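Local structure of tRNA dimethylallyltransferase (Bacillus halodurans, 3EXA) at residues Lys2-Val6 with Ile85-His89; Asp67-Ser73 with Arg230-Gln236; Ile117-Tyr123 with Ile169-Gly173; Tyr123-Glu128 with Ile163-Glu167. The protein probably transfers a dimethylallyl group from dimethylallyl diphosphate to adenine 37 of tRNAs that read codons beginning with uridine, with magnesium as cofactor. All coordinates share one frame; numbering follows the deposited sequence.

Interaction 1 (Lys2-Val6 with Ile85-His89)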
loop_
_atom_site.group_PDB
_atom_site.type_symbol
_atom_site.label_atom_id
_atom_site.label_comp_id
_atom_site.label_asym_id
_atom_site.label_seq_id
_atom_site.Cartn_x
_atom_site.Cartn_y
_atom_site.Cartn_z
ATOM N N LYS A 2 10.396 -28.060 -17.429
ATOM C CA LYS A 2 9.383 -26.974 -17.302
ATOM C C LYS A 2 8.065 -27.349 -17.967
ATOM O O LYS A 2 8.038 -28.151 -18.903
ATOM C CB LYS A 2 9.878 -25.685 -17.964
ATOM C CG LYS A 2 11.188 -25.121 -17.456
ATOM C CD LYS A 2 11.506 -23.826 -18.201
ATOM C CE LYS A 2 12.827 -23.220 -17.752
ATOM N NZ LYS A 2 13.971 -24.127 -18.066
ATOM N N GLU A 3 6.974 -26.774 -17.467
ATOM C CA GLU A 3 5.649 -26.976 -18.051
ATOM C C GLU A 3 5.667 -26.329 -19.439
ATOM O O GLU A 3 6.170 -25.214 -19.609
ATOM C CB GLU A 3 4.568 -26.284 -17.212
ATOM C CG GLU A 3 4.085 -27.032 -15.980
ATOM C CD GLU A 3 3.077 -26.228 -15.169
ATOM O OE1 GLU A 3 2.212 -25.561 -15.775
ATOM O OE2 GLU A 3 3.138 -26.263 -13.921
ATOM N N LYS A 4 5.100 -27.032 -20.417
ATOM C CA LYS A 4 5.037 -26.568 -21.801
ATOM C C LYS A 4 3.798 -25.716 -22.049
ATOM O O LYS A 4 2.712 -26.039 -21.574
ATOM C CB LYS A 4 5.011 -27.759 -22.756
ATOM C CG LYS A 4 6.256 -28.615 -22.734
ATOM C CD LYS A 4 6.105 -29.792 -23.680
ATOM C CE LYS A 4 7.309 -30.715 -23.595
ATOM N NZ LYS A 4 7.125 -31.970 -24.385
ATOM N N LEU A 5 3.965 -24.636 -22.810
ATOM C CA LEU A 5 2.854 -23.743 -23.117
ATOM C C LEU A 5 2.951 -23.153 -24.516
ATOM O O LEU A 5 3.939 -22.500 -24.857
ATOM C CB LEU A 5 2.807 -22.609 -22.102
ATOM C CG LEU A 5 1.844 -21.463 -22.379
ATOM C CD1 LEU A 5 0.435 -21.982 -22.626
ATOM C CD2 LEU A 5 1.878 -20.528 -21.188
ATOM N N VAL A 6 1.922 -23.380 -25.327
ATOM C CA VAL A 6 1.902 -22.836 -26.680
ATOM C C VAL A 6 1.021 -21.591 -26.696
ATOM O O VAL A 6 -0.099 -21.623 -26.191
ATOM C CB VAL A 6 1.327 -23.847 -27.709
ATOM C CG1 VAL A 6 1.283 -23.197 -29.092
ATOM C CG2 VAL A 6 2.178 -25.116 -27.750
ATOM N N ILE A 85 -3.159 -24.202 -16.474
ATOM C CA ILE A 85 -2.081 -24.773 -17.268
ATOM C C ILE A 85 -1.572 -26.045 -16.605
ATOM O O ILE A 85 -1.239 -27.021 -17.280
ATOM C CB ILE A 85 -0.941 -23.773 -17.422
ATOM C CG1 ILE A 85 -1.355 -22.695 -18.428
ATOM C CG2 ILE A 85 0.335 -24.471 -17.833
ATOM C CD1 ILE A 85 -0.390 -21.529 -18.493
ATOM N N THR A 86 -1.531 -26.033 -15.276
ATOM C CA THR A 86 -1.080 -27.188 -14.510
ATOM C C THR A 86 -2.110 -28.310 -14.576
ATOM O O THR A 86 -1.751 -29.473 -14.712
ATOM C CB THR A 86 -0.849 -26.826 -13.031
ATOM O OG1 THR A 86 0.064 -25.728 -12.948
ATOM C CG2 THR A 86 -0.258 -28.016 -12.274
ATOM N N GLU A 87 -3.390 -27.955 -14.480
ATOM C CA GLU A 87 -4.462 -28.944 -14.525
ATOM C C GLU A 87 -4.523 -29.608 -15.904
ATOM O O GLU A 87 -4.898 -30.775 -16.032
ATOM C CB GLU A 87 -5.803 -28.279 -14.182
ATOM C CG GLU A 87 -5.866 -27.699 -12.759
ATOM C CD GLU A 87 -7.021 -26.716 -12.557
ATOM O OE1 GLU A 87 -8.172 -27.060 -12.905
ATOM O OE2 GLU A 87 -6.774 -25.604 -12.035
ATOM N N ILE A 88 -4.152 -28.854 -16.935
ATOM C CA ILE A 88 -4.130 -29.372 -18.297
ATOM C C ILE A 88 -2.936 -30.324 -18.437
ATOM O O ILE A 88 -3.013 -31.335 -19.144
ATOM C CB ILE A 88 -4.030 -28.209 -19.316
ATOM C CG1 ILE A 88 -5.343 -27.413 -19.295
ATOM C CG2 ILE A 88 -3.724 -28.745 -20.721
ATOM C CD1 ILE A 88 -5.346 -26.175 -20.178
ATOM N N HIS A 89 -1.839 -30.014 -17.748
ATOM C CA HIS A 89 -0.661 -30.878 -17.791
ATOM C C HIS A 89 -0.893 -32.139 -16.981
ATOM O O HIS A 89 -0.333 -33.186 -17.289
ATOM C CB HIS A 89 0.568 -30.153 -17.261
ATOM C CG HIS A 89 1.312 -29.407 -18.320
ATOM N ND1 HIS A 89 1.978 -30.040 -19.342
ATOM C CD2 HIS A 89 1.450 -28.078 -18.538
ATOM C CE1 HIS A 89 2.497 -29.130 -20.155
ATOM N NE2 HIS A 89 2.191 -27.937 -19.689
HETATM O O HOH W 1 0.727 -23.238 -14.979
#

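Interaction 2 (Asp67-Ser73 with Arg230-Gln236)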
loop_
_atom_site.group_PDB
_atom_site.type_symbol
_atom_site.label_atom_id
_atom_site.label_comp_id
_atom_site.label_asym_id
_atom_site.label_seq_id
_atom_site.Cartn_x
_atom_site.Cartn_y
_atom_site.Cartn_z
ATOM N N ASP A 67 -20.337 -12.319 -15.088
ATOM C CA ASP A 67 -21.516 -11.546 -15.476
ATOM C C ASP A 67 -21.051 -10.179 -15.980
ATOM O O ASP A 67 -20.158 -9.580 -15.397
ATOM C CB ASP A 67 -22.441 -11.375 -14.269
ATOM C CG ASP A 67 -23.582 -10.416 -14.541
ATOM O OD1 ASP A 67 -23.391 -9.196 -14.380
ATOM O OD2 ASP A 67 -24.669 -10.887 -14.931
ATOM N N PRO A 68 -21.662 -9.662 -17.060
ATOM C CA PRO A 68 -21.277 -8.360 -17.621
ATOM C C PRO A 68 -21.189 -7.180 -16.660
ATOM O O PRO A 68 -20.651 -6.134 -17.022
ATOM C CB PRO A 68 -22.288 -8.137 -18.753
ATOM C CG PRO A 68 -23.445 -9.036 -18.394
ATOM C CD PRO A 68 -22.786 -10.249 -17.809
ATOM N N SER A 69 -21.692 -7.344 -15.438
ATOM C CA SER A 69 -21.617 -6.264 -14.452
ATOM C C SER A 69 -20.330 -6.361 -13.633
ATOM O O SER A 69 -19.923 -5.393 -12.989
ATOM C CB SER A 69 -22.824 -6.303 -13.505
ATOM O OG SER A 69 -22.756 -7.410 -12.625
ATOM N N GLU A 70 -19.692 -7.530 -13.665
ATOM C CA GLU A 70 -18.457 -7.766 -12.917
ATOM C C GLU A 70 -17.216 -7.323 -13.668
ATOM O O GLU A 70 -17.232 -7.169 -14.890
ATOM C CB GLU A 70 -18.305 -9.251 -12.589
ATOM C CG GLU A 70 -19.555 -9.905 -12.037
ATOM C CD GLU A 70 -19.333 -11.362 -11.667
ATOM O OE1 GLU A 70 -18.670 -11.624 -10.639
ATOM O OE2 GLU A 70 -19.815 -12.247 -12.408
ATOM N N SER A 71 -16.130 -7.131 -12.931
ATOM C CA SER A 71 -14.867 -6.727 -13.536
ATOM C C SER A 71 -13.957 -7.946 -13.616
ATOM O O SER A 71 -14.092 -8.882 -12.828
ATOM C CB SER A 71 -14.189 -5.658 -12.690
ATOM O OG SER A 71 -13.729 -6.224 -11.483
ATOM N N PHE A 72 -13.024 -7.921 -14.562
ATOM C CA PHE A 72 -12.090 -9.023 -14.765
ATOM C C PHE A 72 -10.709 -8.473 -15.115
ATOM O O PHE A 72 -10.367 -8.317 -16.290
ATOM C CB PHE A 72 -12.586 -9.933 -15.898
ATOM C CG PHE A 72 -11.910 -11.273 -15.936
ATOM C CD1 PHE A 72 -12.140 -12.206 -14.931
ATOM C CD2 PHE A 72 -11.009 -11.586 -16.949
ATOM C CE1 PHE A 72 -11.480 -13.428 -14.933
ATOM C CE2 PHE A 72 -10.349 -12.805 -16.955
ATOM C CZ PHE A 72 -10.583 -13.728 -15.943
ATOM N N SER A 73 -9.915 -8.193 -14.087
ATOM C CA SER A 73 -8.581 -7.644 -14.279
ATOM C C SER A 73 -7.565 -8.678 -14.743
ATOM O O SER A 73 -7.823 -9.885 -14.744
ATOM C CB SER A 73 -8.069 -7.019 -12.977
ATOM O OG SER A 73 -7.736 -8.024 -12.031
ATOM N N ARG A 230 -30.953 -3.365 -19.233
ATOM C CA ARG A 230 -30.879 -3.895 -17.883
ATOM C C ARG A 230 -30.153 -2.925 -16.973
ATOM O O ARG A 230 -30.019 -3.168 -15.776
ATOM C CB ARG A 230 -30.209 -5.275 -17.853
ATOM C CG ARG A 230 -28.814 -5.328 -18.422
ATOM C CD ARG A 230 -28.150 -6.671 -18.128
ATOM N NE ARG A 230 -27.860 -6.858 -16.703
ATOM C CZ ARG A 230 -27.138 -7.864 -16.218
ATOM N NH1 ARG A 230 -26.637 -8.770 -17.044
ATOM N NH2 ARG A 230 -26.911 -7.962 -14.915
ATOM N N GLY A 231 -29.690 -1.815 -17.542
ATOM C CA GLY A 231 -29.005 -0.813 -16.743
ATOM C C GLY A 231 -27.496 -0.910 -16.607
ATOM O O GLY A 231 -26.931 -0.283 -15.717
ATOM N N ILE A 232 -26.832 -1.680 -17.472
ATOM C CA ILE A 232 -25.368 -1.820 -17.415
ATOM C C ILE A 232 -24.700 -0.560 -18.001
ATOM O O ILE A 232 -24.964 -0.181 -19.144
ATOM C CB ILE A 232 -24.883 -3.058 -18.229
ATOM C CG1 ILE A 232 -25.442 -4.360 -17.635
ATOM C CG2 ILE A 232 -23.378 -3.121 -18.233
ATOM C CD1 ILE A 232 -25.041 -4.618 -16.196
ATOM N N ARG A 233 -23.833 0.094 -17.232
ATOM C CA ARG A 233 -23.176 1.291 -17.744
ATOM C C ARG A 233 -21.878 1.564 -17.024
ATOM O O ARG A 233 -21.731 1.243 -15.845
ATOM C CB ARG A 233 -24.111 2.507 -17.618
ATOM C CG ARG A 233 -23.566 3.815 -18.217
ATOM C CD ARG A 233 -24.535 4.982 -17.972
ATOM N NE ARG A 233 -24.989 5.584 -19.220
ATOM C CZ ARG A 233 -24.187 6.226 -20.063
ATOM N NH1 ARG A 233 -24.668 6.737 -21.182
ATOM N NH2 ARG A 233 -22.902 6.373 -19.771
ATOM N N ASP A 234 -20.921 2.139 -17.747
ATOM C CA ASP A 234 -19.624 2.479 -17.167
ATOM C C ASP A 234 -18.903 1.271 -16.551
ATOM O O ASP A 234 -18.161 1.396 -15.566
ATOM C CB ASP A 234 -19.840 3.577 -16.134
ATOM C CG ASP A 234 -20.428 4.819 -16.756
ATOM O OD1 ASP A 234 -21.204 5.546 -16.097
ATOM O OD2 ASP A 234 -20.094 5.065 -17.931
ATOM N N CYS A 235 -19.125 0.103 -17.144
ATOM C CA CYS A 235 -18.497 -1.122 -16.678
ATOM C C CYS A 235 -17.458 -1.547 -17.688
ATOM O O CYS A 235 -17.462 -1.097 -18.835
ATOM C CB CYS A 235 -19.520 -2.248 -16.527
ATOM S SG CYS A 235 -20.670 -2.093 -15.138
ATOM N N GLN A 236 -16.572 -2.432 -17.266
ATOM C CA GLN A 236 -15.539 -2.912 -18.163
ATOM C C GLN A 236 -16.171 -3.475 -19.439
ATOM O O GLN A 236 -15.851 -3.043 -20.552
ATOM C CB GLN A 236 -14.719 -3.991 -17.464
ATOM C CG GLN A 236 -13.525 -4.449 -18.252
ATOM C CD GLN A 236 -12.854 -5.613 -17.593
ATOM O OE1 GLN A 236 -12.607 -5.596 -16.388
ATOM N NE2 GLN A 236 -12.552 -6.639 -18.373
#

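Interaction 3 (Ile117-Tyr123 with Ile169-Gly173)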
loop_
_atom_site.group_PDB
_atom_site.type_symbol
_atom_site.label_atom_id
_atom_site.label_comp_id
_atom_site.label_asym_id
_atom_site.label_seq_id
_atom_site.Cartn_x
_atom_site.Cartn_y
_atom_site.Cartn_z
ATOM N N ILE A 117 0.760 -2.291 -3.539
ATOM C CA ILE A 117 1.809 -1.341 -3.194
ATOM C C ILE A 117 1.462 -0.615 -1.895
ATOM O O ILE A 117 0.606 0.269 -1.879
ATOM C CB ILE A 117 2.020 -0.286 -4.316
ATOM C CG1 ILE A 117 2.570 -0.954 -5.584
ATOM C CG2 ILE A 117 2.986 0.788 -3.842
ATOM C CD1 ILE A 117 1.550 -1.769 -6.376
ATOM N N ARG A 118 2.125 -0.998 -0.807
ATOM C CA ARG A 118 1.890 -0.380 0.497
ATOM C C ARG A 118 3.193 0.096 1.132
ATOM O O ARG A 118 4.260 -0.476 0.906
ATOM C CB ARG A 118 1.189 -1.364 1.443
ATOM C CG ARG A 118 0.942 -0.809 2.843
ATOM C CD ARG A 118 0.217 -1.817 3.728
ATOM N NE ARG A 118 0.919 -3.099 3.773
ATOM C CZ ARG A 118 2.102 -3.295 4.352
ATOM N NH1 ARG A 118 2.659 -4.500 4.334
ATOM N NH2 ARG A 118 2.724 -2.292 4.958
ATOM N N ALA A 119 3.088 1.152 1.929
ATOM C CA ALA A 119 4.239 1.728 2.610
ATOM C C ALA A 119 4.595 0.929 3.865
ATOM O O ALA A 119 3.749 0.689 4.726
ATOM C CB ALA A 119 3.956 3.185 2.976
ATOM N N ASP A 120 5.860 0.530 3.954
ATOM C CA ASP A 120 6.370 -0.237 5.084
ATOM C C ASP A 120 6.094 0.506 6.395
ATOM O O ASP A 120 6.533 1.641 6.571
ATOM C CB ASP A 120 7.877 -0.459 4.901
ATOM C CG ASP A 120 8.456 -1.438 5.903
ATOM O OD1 ASP A 120 9.621 -1.861 5.720
ATOM O OD2 ASP A 120 7.754 -1.787 6.877
ATOM N N GLU A 121 5.364 -0.133 7.306
ATOM C CA GLU A 121 5.050 0.483 8.591
ATOM C C GLU A 121 6.319 0.770 9.404
ATOM O O GLU A 121 6.315 1.616 10.301
ATOM C CB GLU A 121 4.099 -0.410 9.414
ATOM C CG GLU A 121 4.626 -1.810 9.751
ATOM C CD GLU A 121 4.533 -2.782 8.581
ATOM O OE1 GLU A 121 5.217 -3.833 8.622
ATOM O OE2 GLU A 121 3.770 -2.505 7.627
ATOM N N ASP A 122 7.406 0.076 9.081
ATOM C CA ASP A 122 8.658 0.268 9.799
ATOM C C ASP A 122 9.348 1.584 9.461
ATOM O O ASP A 122 9.854 2.271 10.352
ATOM C CB ASP A 122 9.617 -0.897 9.536
ATOM C CG ASP A 122 9.047 -2.233 9.979
ATOM O OD1 ASP A 122 8.311 -2.271 10.990
ATOM O OD2 ASP A 122 9.344 -3.246 9.319
ATOM N N TYR A 123 9.369 1.941 8.179
ATOM C CA TYR A 123 10.003 3.185 7.759
ATOM C C TYR A 123 9.274 4.378 8.358
ATOM O O TYR A 123 9.890 5.383 8.726
ATOM C CB TYR A 123 10.002 3.298 6.234
ATOM C CG TYR A 123 10.695 4.538 5.713
ATOM C CD1 TYR A 123 9.975 5.550 5.086
ATOM C CD2 TYR A 123 12.075 4.692 5.835
ATOM C CE1 TYR A 123 10.615 6.681 4.588
ATOM C CE2 TYR A 123 12.725 5.821 5.345
ATOM C CZ TYR A 123 11.992 6.811 4.721
ATOM O OH TYR A 123 12.633 7.922 4.221
ATOM N N ILE A 169 8.158 8.906 -1.420
ATOM C CA ILE A 169 9.427 8.849 -2.147
ATOM C C ILE A 169 10.057 7.468 -2.011
ATOM O O ILE A 169 10.506 6.877 -3.000
ATOM C CB ILE A 169 10.411 9.938 -1.629
ATOM C CG1 ILE A 169 9.875 11.326 -2.008
ATOM C CG2 ILE A 169 11.813 9.707 -2.198
ATOM C CD1 ILE A 169 10.640 12.505 -1.413
ATOM N N LYS A 170 10.080 6.957 -0.784
ATOM C CA LYS A 170 10.635 5.637 -0.505
ATOM C C LYS A 170 9.894 4.571 -1.317
ATOM O O LYS A 170 10.440 3.508 -1.592
ATOM C CB LYS A 170 10.522 5.317 0.990
ATOM C CG LYS A 170 11.156 3.985 1.396
ATOM C CD LYS A 170 10.258 3.197 2.359
ATOM C CE LYS A 170 8.953 2.755 1.687
ATOM N NZ LYS A 170 7.950 2.211 2.655
ATOM N N LEU A 171 8.650 4.846 -1.694
ATOM C CA LEU A 171 7.900 3.878 -2.480
ATOM C C LEU A 171 8.478 3.748 -3.880
ATOM O O LEU A 171 8.621 2.643 -4.398
ATOM C CB LEU A 171 6.432 4.275 -2.579
ATOM C CG LEU A 171 5.535 3.779 -1.446
ATOM C CD1 LEU A 171 4.126 4.305 -1.666
ATOM C CD2 LEU A 171 5.529 2.254 -1.412
ATOM N N THR A 172 8.823 4.878 -4.483
ATOM C CA THR A 172 9.371 4.883 -5.832
ATOM C C THR A 172 10.873 4.615 -5.883
ATOM O O THR A 172 11.530 4.942 -6.871
ATOM C CB THR A 172 9.092 6.227 -6.526
ATOM O OG1 THR A 172 9.455 6.133 -7.909
ATOM C CG2 THR A 172 9.899 7.337 -5.872
ATOM N N GLY A 173 11.413 4.022 -4.824
ATOM C CA GLY A 173 12.836 3.735 -4.786
ATOM C C GLY A 173 13.160 2.264 -4.969
ATOM O O GLY A 173 12.265 1.431 -5.118
HETATM O O HOH W 2 6.483 4.379 4.918
#

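Interaction 4 (Tyr123-Glu128 with Ile163-Glu167)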
loop_
_atom_site.group_PDB
_atom_site.type_symbol
_atom_site.label_atom_id
_atom_site.label_comp_id
_atom_site.label_asym_id
_atom_site.label_seq_id
_atom_site.Cartn_x
_atom_site.Cartn_y
_atom_site.Cartn_z
ATOM N N TYR A 123 9.369 1.941 8.179
ATOM C CA TYR A 123 10.003 3.185 7.759
ATOM C C TYR A 123 9.274 4.378 8.358
ATOM O O TYR A 123 9.890 5.383 8.726
ATOM C CB TYR A 123 10.002 3.298 6.234
ATOM C CG TYR A 123 10.695 4.538 5.713
ATOM C CD1 TYR A 123 9.975 5.550 5.086
ATOM C CD2 TYR A 123 12.075 4.692 5.835
ATOM C CE1 TYR A 123 10.615 6.681 4.588
ATOM C CE2 TYR A 123 12.725 5.821 5.345
ATOM C CZ TYR A 123 11.992 6.811 4.721
ATOM O OH TYR A 123 12.633 7.922 4.221
ATOM N N ARG A 124 7.953 4.269 8.451
ATOM C CA ARG A 124 7.172 5.355 9.016
ATOM C C ARG A 124 7.568 5.465 10.481
ATOM O O ARG A 124 7.746 6.565 11.010
ATOM C CB ARG A 124 5.678 5.067 8.887
ATOM C CG ARG A 124 4.806 6.297 9.056
ATOM C CD ARG A 124 3.785 6.100 10.162
ATOM N NE ARG A 124 2.442 6.503 9.740
ATOM C CZ ARG A 124 1.693 5.829 8.872
ATOM N NH1 ARG A 124 2.144 4.709 8.325
ATOM N NH2 ARG A 124 0.490 6.274 8.548
ATOM N N HIS A 125 7.715 4.314 11.133
ATOM C CA HIS A 125 8.119 4.276 12.535
ATOM C C HIS A 125 9.498 4.938 12.651
ATOM O O HIS A 125 9.770 5.674 13.601
ATOM C CB HIS A 125 8.202 2.825 13.016
ATOM C CG HIS A 125 8.582 2.678 14.459
ATOM N ND1 HIS A 125 9.222 1.560 14.947
ATOM C CD2 HIS A 125 8.395 3.496 15.524
ATOM C CE1 HIS A 125 9.417 1.695 16.247
ATOM N NE2 HIS A 125 8.923 2.863 16.621
ATOM N N GLU A 126 10.361 4.674 11.673
ATOM C CA GLU A 126 11.710 5.235 11.653
ATOM C C GLU A 126 11.684 6.757 11.583
ATOM O O GLU A 126 12.449 7.425 12.274
ATOM C CB GLU A 126 12.475 4.680 10.453
ATOM C CG GLU A 126 13.871 5.237 10.253
ATOM C CD GLU A 126 14.538 4.649 9.022
ATOM O OE1 GLU A 126 14.591 3.402 8.916
ATOM O OE2 GLU A 126 15.008 5.432 8.164
ATOM N N LEU A 127 10.808 7.299 10.742
ATOM C CA LEU A 127 10.704 8.743 10.601
ATOM C C LEU A 127 10.155 9.398 11.864
ATOM O O LEU A 127 10.624 10.461 12.274
ATOM C CB LEU A 127 9.814 9.112 9.417
ATOM C CG LEU A 127 10.339 8.661 8.055
ATOM C CD1 LEU A 127 9.330 9.019 6.984
ATOM C CD2 LEU A 127 11.683 9.313 7.784
ATOM N N GLU A 128 9.164 8.771 12.487
ATOM C CA GLU A 128 8.589 9.342 13.692
ATOM C C GLU A 128 9.655 9.406 14.775
ATOM O O GLU A 128 9.800 10.427 15.449
ATOM C CB GLU A 128 7.368 8.524 14.129
ATOM C CG GLU A 128 6.247 8.600 13.081
ATOM C CD GLU A 128 5.071 7.689 13.370
ATOM O OE1 GLU A 128 5.292 6.530 13.779
ATOM O OE2 GLU A 128 3.918 8.126 13.160
ATOM N N ILE A 163 6.457 13.698 6.795
ATOM C CA ILE A 163 6.623 12.253 6.882
ATOM C C ILE A 163 5.949 11.597 5.676
ATOM O O ILE A 163 6.457 10.633 5.113
ATOM C CB ILE A 163 5.999 11.694 8.177
ATOM C CG1 ILE A 163 6.911 12.031 9.361
ATOM C CG2 ILE A 163 5.777 10.188 8.052
ATOM C CD1 ILE A 163 6.384 11.592 10.687
ATOM N N ARG A 164 4.794 12.126 5.293
ATOM C CA ARG A 164 4.047 11.600 4.159
ATOM C C ARG A 164 4.889 11.679 2.886
ATOM O O ARG A 164 4.943 10.731 2.106
ATOM C CB ARG A 164 2.755 12.400 3.995
ATOM C CG ARG A 164 2.065 12.242 2.652
ATOM C CD ARG A 164 1.497 10.847 2.452
ATOM N NE ARG A 164 0.062 10.889 2.177
ATOM C CZ ARG A 164 -0.499 11.581 1.189
ATOM N NH1 ARG A 164 0.249 12.305 0.363
ATOM N NH2 ARG A 164 -1.815 11.556 1.026
ATOM N N ALA A 165 5.549 12.815 2.684
ATOM C CA ALA A 165 6.386 13.019 1.504
ATOM C C ALA A 165 7.537 12.022 1.438
ATOM O O ALA A 165 7.846 11.490 0.373
ATOM C CB ALA A 165 6.935 14.438 1.495
ATOM N N LEU A 166 8.174 11.774 2.575
ATOM C CA LEU A 166 9.294 10.848 2.607
ATOM C C LEU A 166 8.848 9.402 2.380
ATOM O O LEU A 166 9.607 8.596 1.844
ATOM C CB LEU A 166 10.046 10.967 3.941
ATOM C CG LEU A 166 10.647 12.347 4.286
ATOM C CD1 LEU A 166 11.006 12.414 5.769
ATOM C CD2 LEU A 166 11.873 12.606 3.429
ATOM N N GLU A 167 7.622 9.062 2.776
ATOM C CA GLU A 167 7.154 7.693 2.583
ATOM C C GLU A 167 6.832 7.460 1.113
ATOM O O GLU A 167 7.134 6.403 0.563
ATOM C CB GLU A 167 5.898 7.396 3.417
ATOM C CG GLU A 167 6.031 7.556 4.929
ATOM C CD GLU A 167 4.799 7.043 5.676
ATOM O OE1 GLU A 167 4.674 5.816 5.850
ATOM O OE2 GLU A 167 3.943 7.859 6.075
#

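Interaction 1 (Lys2-Val6 with Ile85-His89)
Residues Glu3 to Leu5, leading into strand 4-9, run past the last turns of helix 74-90. The CA atoms of Glu3 and His89 are 7.4 Å apart and those of Leu5 and Ile85 7.7 Å. His89 makes the main polar contact. Its NE2 donates to the backbone O of Lys4 at 2.7 Å, with an N-H...O angle of 150°. The oxygen lies near the ring plane and offers a lone pair in its own carbonyl plane, which helps to hold the orientation of the imidazole. Glu3 crosses the ring obliquely, with its CB 3.8 Å from His89 CD2. CG of Glu3 stands beside the backbone N (chi1 -81°), and the chain runs on extended. This takes the carboxylate past the ring to Thr86. There a water donates to Glu3 OE1 at 2.9 Å and lies 3.3 Å from Thr86 OG1. Beside this polar group Leu5 and Ile85 meet at about a right angle, Leu5 CD2 being 3.7 Å from Ile85 CD1. Ile85 also packs on Ile32, and Ile88 on Pro95, so this helix face lies on neighbouring strands too. Leu5 pairs through its backbone with Asn191 and Val193. The arrangement is a helix packed on a parallel sheet, part of the crossover between strands 60-61 and 94-98. It is characteristic of the P-loop NTPase fold, in which strand 4-9 leads into the predicted ATP-binding loop.

Interaction 2 (Asp67-Ser73 with Arg230-Gln236)
Gln236 reaches Phe72 through a fully stretched side chain: its CG lies opposite the backbone N (chi1 -174°), and the amide is carried straight out to the other loop. Arg230 takes a different course. Its CG sits between the backbone N and the carbonyl carbon (chi1 58°), and a bend at chi3 turns the guanidinium toward Asp67. The contact joins two loops of this P-loop NTPase-clan protein, one leading into helix 74-90, the other between helices 220-229 and 244-251. The Gln236 amide grips the backbone of Phe72. Phe72 N donates to Gln236 OE1 at 3.0 Å in an almost straight bond (173°), although the donor is tilted from the carbonyl plane. A weak return bond runs from Gln236 NE2 to Phe72 O at 3.5 Å. His125 of the second subunit also lies against this amide, probably as a further partner of OE1, though its ring orientation is doubtful. At the other end Asp67 OD2 approaches the edge of the guanidinium and forms a salt bridge with Arg230 NH1 at 3.6 Å. Pro68 CG lies 3.5 Å from that nitrogen. Ile232 CD1 rests over one face of the guanidinium and also meets Ser69 CB at 3.9 Å. Asp67 opens a type I turn that ends at Glu70, and its carboxylate makes an Asx turn. Ser69 N, at 2.7 Å, and Ser69 OG, at 2.6 Å, both donate to Asp67 OD1, from opposite faces of the carboxylate plane.

Interaction 3 (Ile117-Tyr123 with Ile169-Gly173)
Lys170 lies along the ring of Tyr123, and the two side chains slide past each other in opposite directions. CB of Lys170 starts near the rim, 3.8 Å from Tyr123 CE1. CG is 4.2 Å from Tyr123 CD1. CD then settles over the ring face in a CH-pi contact, 3.9 Å from the centroid and displaced toward the rim. Bends at chi2 (-136°) and chi3 (66°) let the chain leave the ring and bring the ammonium to Asp120. NZ stands 3.5 Å from Asp120 CB. It is also close to Asp120 N, but both are donors and do not bond. A water donates to Asp120 O and weakly accepts from Lys170 NZ at 3.5 Å. The Asp120 carboxylate is turned elsewhere: its OD2 accepts from Asp122 N at 2.9 Å and caps helix 121-133. Farther along, Leu171 CD2 packs on Ile117 CG2 at 3.8 Å. Leu171 also packs against Leu171 of the second subunit, and Ile117 and Ala119 make backbone hydrogen bonds to that subunit. The contact thus joins an N-capped helix start to a helix end, where helix 121-133 begins and helix 159-171 ends, in the helical part of this enzyme.

Interaction 4 (Tyr123-Glu128 with Ile163-Glu167)
Leu127 packs tightly between Ile163 and Leu166. Its CD1 is 3.7 Å from Leu166 CB and 3.9 Å from Ile163 CG2, while CD2 meets Leu166 CD1 at 3.8 Å. CG of Leu127 stands beside the backbone N (chi1 -63°), which directs its branch toward helix 159-171. Ile163 CD1 extends the apolar row to Glu128 CG at 3.8 Å, crossing it at about a right angle. Leu139 of helix 136-144 closes over Ile163 and Leu166. These are two roughly antiparallel helices, their short axes 10.2 Å apart and their N-to-C directions at 141°, in the helical part of the protein. Residues 160-164 probably touch the tRNA substrate. Glu167 also packs closely, its OE1 3.2 Å from Arg124 CG and its OE2 above the centre of the guanidinium face. The charged ends pair loosely: Arg124 NH1 to Glu167 OE1 is a long salt bridge of 3.7 Å, with no N-H pointing at the oxygen. Arg124 NH2 instead bonds to Gly115 O of the second subunit. Glu128 is paired with Arg160. The looser margin is at partly exposed Tyr123, whose ring edge faces the Glu167 backbone and whose CE1 is 3.5 Å from Leu166 O.

Overall arrangement
Interactions 3 and 4 lie on the same two helices, 121-133 and 159-171. Their centres are 9 Å apart, they share Tyr123, and Ala119 CB lies 4.0 Å from Glu167 OE1. Interaction 1 belongs to the sheet that carries the predicted ATP-binding loop. The loop of interaction 2 runs into helix 74-90, whose end interaction 1 uses; their centres are 31 Å apart. Interactions 2 and 4 are 39 Å apart by centres within the chain, but across the assembly His125 of the second subunit, from the segment of interaction 4, packs near Gln236 of interaction 2. The Gln236 side chain is about 9 Å from that of Thr101, a probable tRNA-contacting site. Segment 163-167 overlaps another such region.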